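Local coordinates for protein macrophomate synthase intermolecular Diels-Alderase (Macrophoma commelinae, PDB 1IZC) that belongs to the HpcH/HpaI aldolase/citrate lyase family of TIM-barrel enzymes and holds a magnesium ion and pyruvic acid, at residues A[50-53]-A[54-57]; A[231-234]-A[235-239]. The protein carries 1 engineered substitution. All coordinates share one frame; numbering follows the deposited sequence.

Both contacts are local, each made along one continuous run of chain in the outer layer of the same eight-stranded parallel barrel. Contact 1 comes first in sequence, where the loop after strand 43-48, the first of the barrel, turns into helix 53-61. Contact 2 follows much later, within helix 230-245, between strands 205-207 and 250-253. Their centres are about 35 Å apart, on opposite sides of the chain's centre, and their nearest atoms are separated by about 23 Å. The surroundings differ as well: residues 50-57 pack against other subunits of the six-chain assembly, whereas no other chain touches residues 231-239, whose Phe232 side chain is about 8 Å from pyruvic acid.

Contact 1. Residues A[50-53]-A[54-57]; sequences IPST and FVTK
Ser52 N-caps helix 53-61, the first helix after strand 43-48 of the TIM barrel, by offering its hydroxyl to the N-H groups of the first turn. With OG anti to its own backbone N (chi1 165°), the hydroxyl accepts from Val55 N at 3.3 Å in a nearly straight bond; a second, strongly bent one from Phe54 N is weak. The first helical backbone bond follows, Thr56 N to Ser52 O at 3.1 Å. The tight part is the side facing a second subunit. Here Val55 CG2 lies 3.6 Å from Ser52 OG and also meets Ile50 CG2 at 3.8 Å, the two side chains crossing at about a right angle. Ile50 and Val55 of the second subunit continue this apolar patch. Thr56 OG1 is hydrogen-bonded to His48 NE2 at the end of strand 43-48. Thr53, Phe54 and Lys57 are partly exposed, in contrast to the buried Ser52, Val55 and Thr56. Lys57 runs out extended, and its NZ forms a salt bridge with Asp83 and a hydrogen bond with His86, both of a third subunit. At its root, Lys57 N donates to Thr53 O at 2.9 Å, and Lys57 CG lies 3.3 Å from the same oxygen.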
ATOM      1  N   ILE A  50       6.905   7.230  13.221  1.00  8.63           N
ATOM      2  CA  ILE A  50       6.958   5.991  12.431  1.00 10.24           C
ATOM      3  C   ILE A  50       5.678   5.953  11.604  1.00  9.08           C
ATOM      4  O   ILE A  50       4.580   5.899  12.164  1.00 12.03           O
ATOM      5  CB  ILE A  50       7.002   4.748  13.341  1.00  6.98           C
ATOM      6  CG1 ILE A  50       8.300   4.748  14.158  1.00  8.21           C
ATOM      7  CG2 ILE A  50       6.917   3.482  12.490  1.00  9.73           C
ATOM      8  CD1 ILE A  50       8.336   3.692  15.269  1.00  8.55           C
ATOM      9  N   PRO A  51       5.799   5.960  10.260  1.00 10.14           N
ATOM     10  CA  PRO A  51       4.632   5.944   9.374  1.00 10.65           C
ATOM     11  C   PRO A  51       3.958   4.591   9.274  1.00 11.85           C
ATOM     12  O   PRO A  51       4.042   3.907   8.250  1.00 10.65           O
ATOM     13  CB  PRO A  51       5.217   6.419   8.047  1.00 11.64           C
ATOM     14  CG  PRO A  51       6.564   5.747   8.048  1.00 11.36           C
ATOM     15  CD  PRO A  51       7.055   5.956   9.479  1.00  7.53           C
ATOM     16  N   SER A  52       3.280   4.212  10.353  1.00  8.77           N
ATOM     17  CA  SER A  52       2.596   2.927  10.408  1.00 10.47           C
ATOM     18  C   SER A  52       1.367   3.071  11.293  1.00 12.09           C
ATOM     19  O   SER A  52       1.487   3.428  12.471  1.00  7.42           O
ATOM     20  CB  SER A  52       3.535   1.871  11.011  1.00  9.26           C
ATOM     21  OG  SER A  52       2.800   0.726  11.394  1.00  8.24           O
ATOM     22  N   THR A  53       0.188   2.807  10.734  1.00 10.30           N
ATOM     23  CA  THR A  53      -1.020   2.909  11.542  1.00  9.20           C
ATOM     24  C   THR A  53      -1.026   1.813  12.603  1.00  9.30           C
ATOM     25  O   THR A  53      -1.656   1.974  13.642  1.00  9.02           O
ATOM     26  CB  THR A  53      -2.296   2.815  10.693  1.00 14.73           C
ATOM     27  OG1 THR A  53      -2.317   1.564  10.004  1.00 17.89           O
ATOM     28  CG2 THR A  53      -2.338   3.954   9.678  1.00 11.55           C
ATOM     29  N   PHE A  54      -0.323   0.705  12.360  1.00  6.90           N
ATOM     30  CA  PHE A  54      -0.265  -0.365  13.362  1.00  9.62           C
ATOM     31  C   PHE A  54       0.425   0.220  14.597  1.00  9.63           C
ATOM     32  O   PHE A  54      -0.005  -0.000  15.728  1.00  8.51           O
ATOM     33  CB  PHE A  54       0.513  -1.578  12.815  1.00  9.31           C
ATOM     34  CG  PHE A  54       0.457  -2.787  13.701  1.00  9.75           C
ATOM     35  CD1 PHE A  54       1.232  -2.866  14.849  1.00 11.79           C
ATOM     36  CD2 PHE A  54      -0.400  -3.852  13.390  1.00 12.60           C
ATOM     37  CE1 PHE A  54       1.157  -3.993  15.689  1.00  9.07           C
ATOM     38  CE2 PHE A  54      -0.485  -4.965  14.206  1.00 11.74           C
ATOM     39  CZ  PHE A  54       0.290  -5.045  15.362  1.00 13.10           C
ATOM     40  N   VAL A  55       1.496   0.981  14.380  1.00  6.85           N
ATOM     41  CA  VAL A  55       2.184   1.622  15.499  1.00  6.85           C
ATOM     42  C   VAL A  55       1.239   2.609  16.197  1.00  5.83           C
ATOM     43  O   VAL A  55       1.203   2.677  17.423  1.00  7.01           O
ATOM     44  CB  VAL A  55       3.452   2.361  15.018  1.00  4.68           C
ATOM     45  CG1 VAL A  55       4.051   3.203  16.161  1.00  7.44           C
ATOM     46  CG2 VAL A  55       4.488   1.333  14.561  1.00  7.51           C
ATOM     47  N   THR A  56       0.467   3.374  15.428  1.00  6.87           N
ATOM     48  CA  THR A  56      -0.454   4.317  16.054  1.00  8.18           C
ATOM     49  C   THR A  56      -1.388   3.559  16.991  1.00  7.10           C
ATOM     50  O   THR A  56      -1.712   4.023  18.081  1.00  6.42           O
ATOM     51  CB  THR A  56      -1.348   5.032  15.025  1.00  9.02           C
ATOM     52  OG1 THR A  56      -0.578   5.357  13.861  1.00  7.96           O
ATOM     53  CG2 THR A  56      -1.914   6.314  15.634  1.00  8.20           C
ATOM     54  N   LYS A  57      -1.849   2.399  16.541  1.00  5.17           N
ATOM     55  CA  LYS A  57      -2.749   1.598  17.367  1.00  6.35           C
ATOM     56  C   LYS A  57      -2.084   1.130  18.666  1.00  8.60           C
ATOM     57  O   LYS A  57      -2.716   1.107  19.725  1.00 10.38           O
ATOM     58  CB  LYS A  57      -3.242   0.396  16.564  1.00  8.61           C
ATOM     59  CG  LYS A  57      -4.186   0.785  15.427  1.00  6.30           C
ATOM     60  CD  LYS A  57      -4.534  -0.438  14.569  1.00  7.46           C
ATOM     61  CE  LYS A  57      -5.554  -0.084  13.492  1.00  7.52           C
ATOM     62  NZ  LYS A  57      -5.852  -1.283  12.636  1.00  8.03           N
TER

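Contact 2. Residues A[231-234]-A[235-239]; sequences TFVE and AMTKF
Phe232 and Met236 stand one turn apart on helix 230-245, an outer helix of the TIM barrel, and form an i to i+4 Met-aromatic contact. The two side chains leave the helix on the same flank, roughly alongside each other. In the apolar part of the contact, Met236 CG does the touching: it sits over one face of the Phe232 ring in a CH-pi contact, 3.9 Å from the centroid and displaced toward the rim, with Phe232 CZ nearest at 3.6 Å. With chi1 at 176°, Phe232 swings its ring away from its own N and along the helix beside Met236. The methionine chain bends at both chi2 and chi3; its SD lies obliquely to the ring, 5.0 Å from the centroid, farther than CG. Both side chains also touch Phe207 on strand 205-207, while Phe232 reaches Pro209 and Tyr212 of helix 209-215, joining this helix to the barrel wall near the pyruvic acid pocket. The small Ala235 side chain is buried against the same Tyr212.

The backbone bonds are regular alpha-helical ones. Met236 N donates to Phe232 O at 2.8 Å, and the same i to i+4 pattern joins Ala235 N to Thr231 O, Thr237 N to Val233 O and, at 2.9 Å, Lys238 N to Glu234 O.

Polar side chains occupy other flanks. Lys238 extends to helix 187-191, where NZ donates to Val190 O. On the exposed flank Thr237 OG1 turns back beside its own backbone N (chi1 -68°) and comes to 3.0 Å from Val233 O.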
ATOM      1  N   THR A 231      23.398  32.070  24.809  1.00 26.02           N
ATOM      2  CA  THR A 231      22.513  32.590  23.772  1.00 23.76           C
ATOM      3  C   THR A 231      21.232  31.765  23.731  1.00 20.18           C
ATOM      4  O   THR A 231      20.153  32.301  23.502  1.00 20.87           O
ATOM      5  CB  THR A 231      23.186  32.563  22.377  1.00 23.45           C
ATOM      6  OG1 THR A 231      24.331  33.430  22.382  1.00 30.97           O
ATOM      7  CG2 THR A 231      22.215  33.054  21.302  1.00 22.84           C
ATOM      8  N   PHE A 232      21.363  30.462  23.955  1.00 18.77           N
ATOM      9  CA  PHE A 232      20.213  29.563  23.970  1.00 22.50           C
ATOM     10  C   PHE A 232      19.390  29.832  25.230  1.00 24.02           C
ATOM     11  O   PHE A 232      18.161  29.903  25.178  1.00 20.00           O
ATOM     12  CB  PHE A 232      20.671  28.101  23.971  1.00 22.08           C
ATOM     13  CG  PHE A 232      19.543  27.110  24.077  1.00 19.80           C
ATOM     14  CD1 PHE A 232      18.753  26.813  22.974  1.00 28.90           C
ATOM     15  CD2 PHE A 232      19.263  26.482  25.283  1.00 21.86           C
ATOM     16  CE1 PHE A 232      17.701  25.903  23.074  1.00 26.74           C
ATOM     17  CE2 PHE A 232      18.215  25.577  25.392  1.00 25.06           C
ATOM     18  CZ  PHE A 232      17.432  25.286  24.282  1.00 25.82           C
ATOM     19  N   VAL A 233      20.072  29.973  26.364  1.00 22.98           N
ATOM     20  CA  VAL A 233      19.382  30.245  27.623  1.00 23.84           C
ATOM     21  C   VAL A 233      18.539  31.509  27.488  1.00 21.43           C
ATOM     22  O   VAL A 233      17.365  31.524  27.868  1.00 22.46           O
ATOM     23  CB  VAL A 233      20.387  30.420  28.793  1.00 25.77           C
ATOM     24  CG1 VAL A 233      19.648  30.839  30.063  1.00 25.90           C
ATOM     25  CG2 VAL A 233      21.124  29.113  29.034  1.00 25.59           C
ATOM     26  N   GLU A 234      19.135  32.566  26.945  1.00 20.75           N
ATOM     27  CA  GLU A 234      18.426  33.826  26.758  1.00 19.74           C
ATOM     28  C   GLU A 234      17.218  33.628  25.845  1.00 19.45           C
ATOM     29  O   GLU A 234      16.139  34.166  26.103  1.00 18.23           O
ATOM     30  CB  GLU A 234      19.348  34.877  26.138  1.00 23.23           C
ATOM     31  CG  GLU A 234      20.488  35.316  27.038  1.00 34.12           C
ATOM     32  CD  GLU A 234      21.478  36.210  26.317  1.00 42.82           C
ATOM     33  OE1 GLU A 234      21.041  37.213  25.706  1.00 46.58           O
ATOM     34  OE2 GLU A 234      22.693  35.914  26.364  1.00 47.24           O
ATOM     35  N   ALA A 235      17.410  32.856  24.778  1.00 17.52           N
ATOM     36  CA  ALA A 235      16.337  32.595  23.824  1.00 18.77           C
ATOM     37  C   ALA A 235      15.176  31.884  24.506  1.00 14.38           C
ATOM     38  O   ALA A 235      14.018  32.259  24.326  1.00 15.26           O
ATOM     39  CB  ALA A 235      16.859  31.750  22.661  1.00 15.14           C
ATOM     40  N   MET A 236      15.481  30.862  25.292  1.00 14.87           N
ATOM     41  CA  MET A 236      14.428  30.126  25.988  1.00 17.81           C
ATOM     42  C   MET A 236      13.743  30.995  27.038  1.00 19.05           C
ATOM     43  O   MET A 236      12.544  30.855  27.291  1.00 17.48           O
ATOM     44  CB  MET A 236      14.988  28.872  26.652  1.00 19.21           C
ATOM     45  CG  MET A 236      15.176  27.704  25.703  1.00 25.67           C
ATOM     46  SD  MET A 236      13.672  27.399  24.745  1.00 31.97           S
ATOM     47  CE  MET A 236      12.539  26.982  26.002  1.00 16.47           C
ATOM     48  N   THR A 237      14.503  31.896  27.649  1.00 20.45           N
ATOM     49  CA  THR A 237      13.928  32.776  28.651  1.00 20.31           C
ATOM     50  C   THR A 237      12.959  33.743  28.002  1.00 18.03           C
ATOM     51  O   THR A 237      11.866  33.977  28.524  1.00 21.53           O
ATOM     52  CB  THR A 237      15.014  33.571  29.392  1.00 21.59           C
ATOM     53  OG1 THR A 237      15.794  32.668  30.184  1.00 25.81           O
ATOM     54  CG2 THR A 237      14.377  34.618  30.301  1.00 27.36           C
ATOM     55  N   LYS A 238      13.354  34.307  26.866  1.00 18.20           N
ATOM     56  CA  LYS A 238      12.494  35.244  26.162  1.00 16.02           C
ATOM     57  C   LYS A 238      11.228  34.526  25.695  1.00 17.19           C
ATOM     58  O   LYS A 238      10.118  35.043  25.831  1.00 14.37           O
ATOM     59  CB  LYS A 238      13.228  35.843  24.968  1.00 16.97           C
ATOM     60  CG  LYS A 238      12.437  36.921  24.252  1.00 19.60           C
ATOM     61  CD  LYS A 238      13.204  37.468  23.059  1.00 19.96           C
ATOM     62  CE  LYS A 238      12.422  38.565  22.366  1.00 24.68           C
ATOM     63  NZ  LYS A 238      13.085  38.999  21.114  1.00 27.33           N
ATOM     64  N   PHE A 239      11.410  33.327  25.152  1.00 15.83           N
ATOM     65  CA  PHE A 239      10.298  32.514  24.677  1.00 12.90           C
ATOM     66  C   PHE A 239       9.314  32.158  25.795  1.00 14.60           C
ATOM     67  O   PHE A 239       8.108  32.396  25.671  1.00 14.96           O
ATOM     68  CB  PHE A 239      10.850  31.225  24.033  1.00 14.46           C
ATOM     69  CG  PHE A 239       9.803  30.173  23.735  1.00 12.51           C
ATOM     70  CD1 PHE A 239       9.095  30.185  22.538  1.00 12.59           C
ATOM     71  CD2 PHE A 239       9.547  29.155  24.658  1.00 11.24           C
ATOM     72  CE1 PHE A 239       8.138  29.188  22.256  1.00 10.94           C
ATOM     73  CE2 PHE A 239       8.596  28.158  24.397  1.00 12.24           C
ATOM     74  CZ  PHE A 239       7.892  28.173  23.194  1.00 10.16           C
TER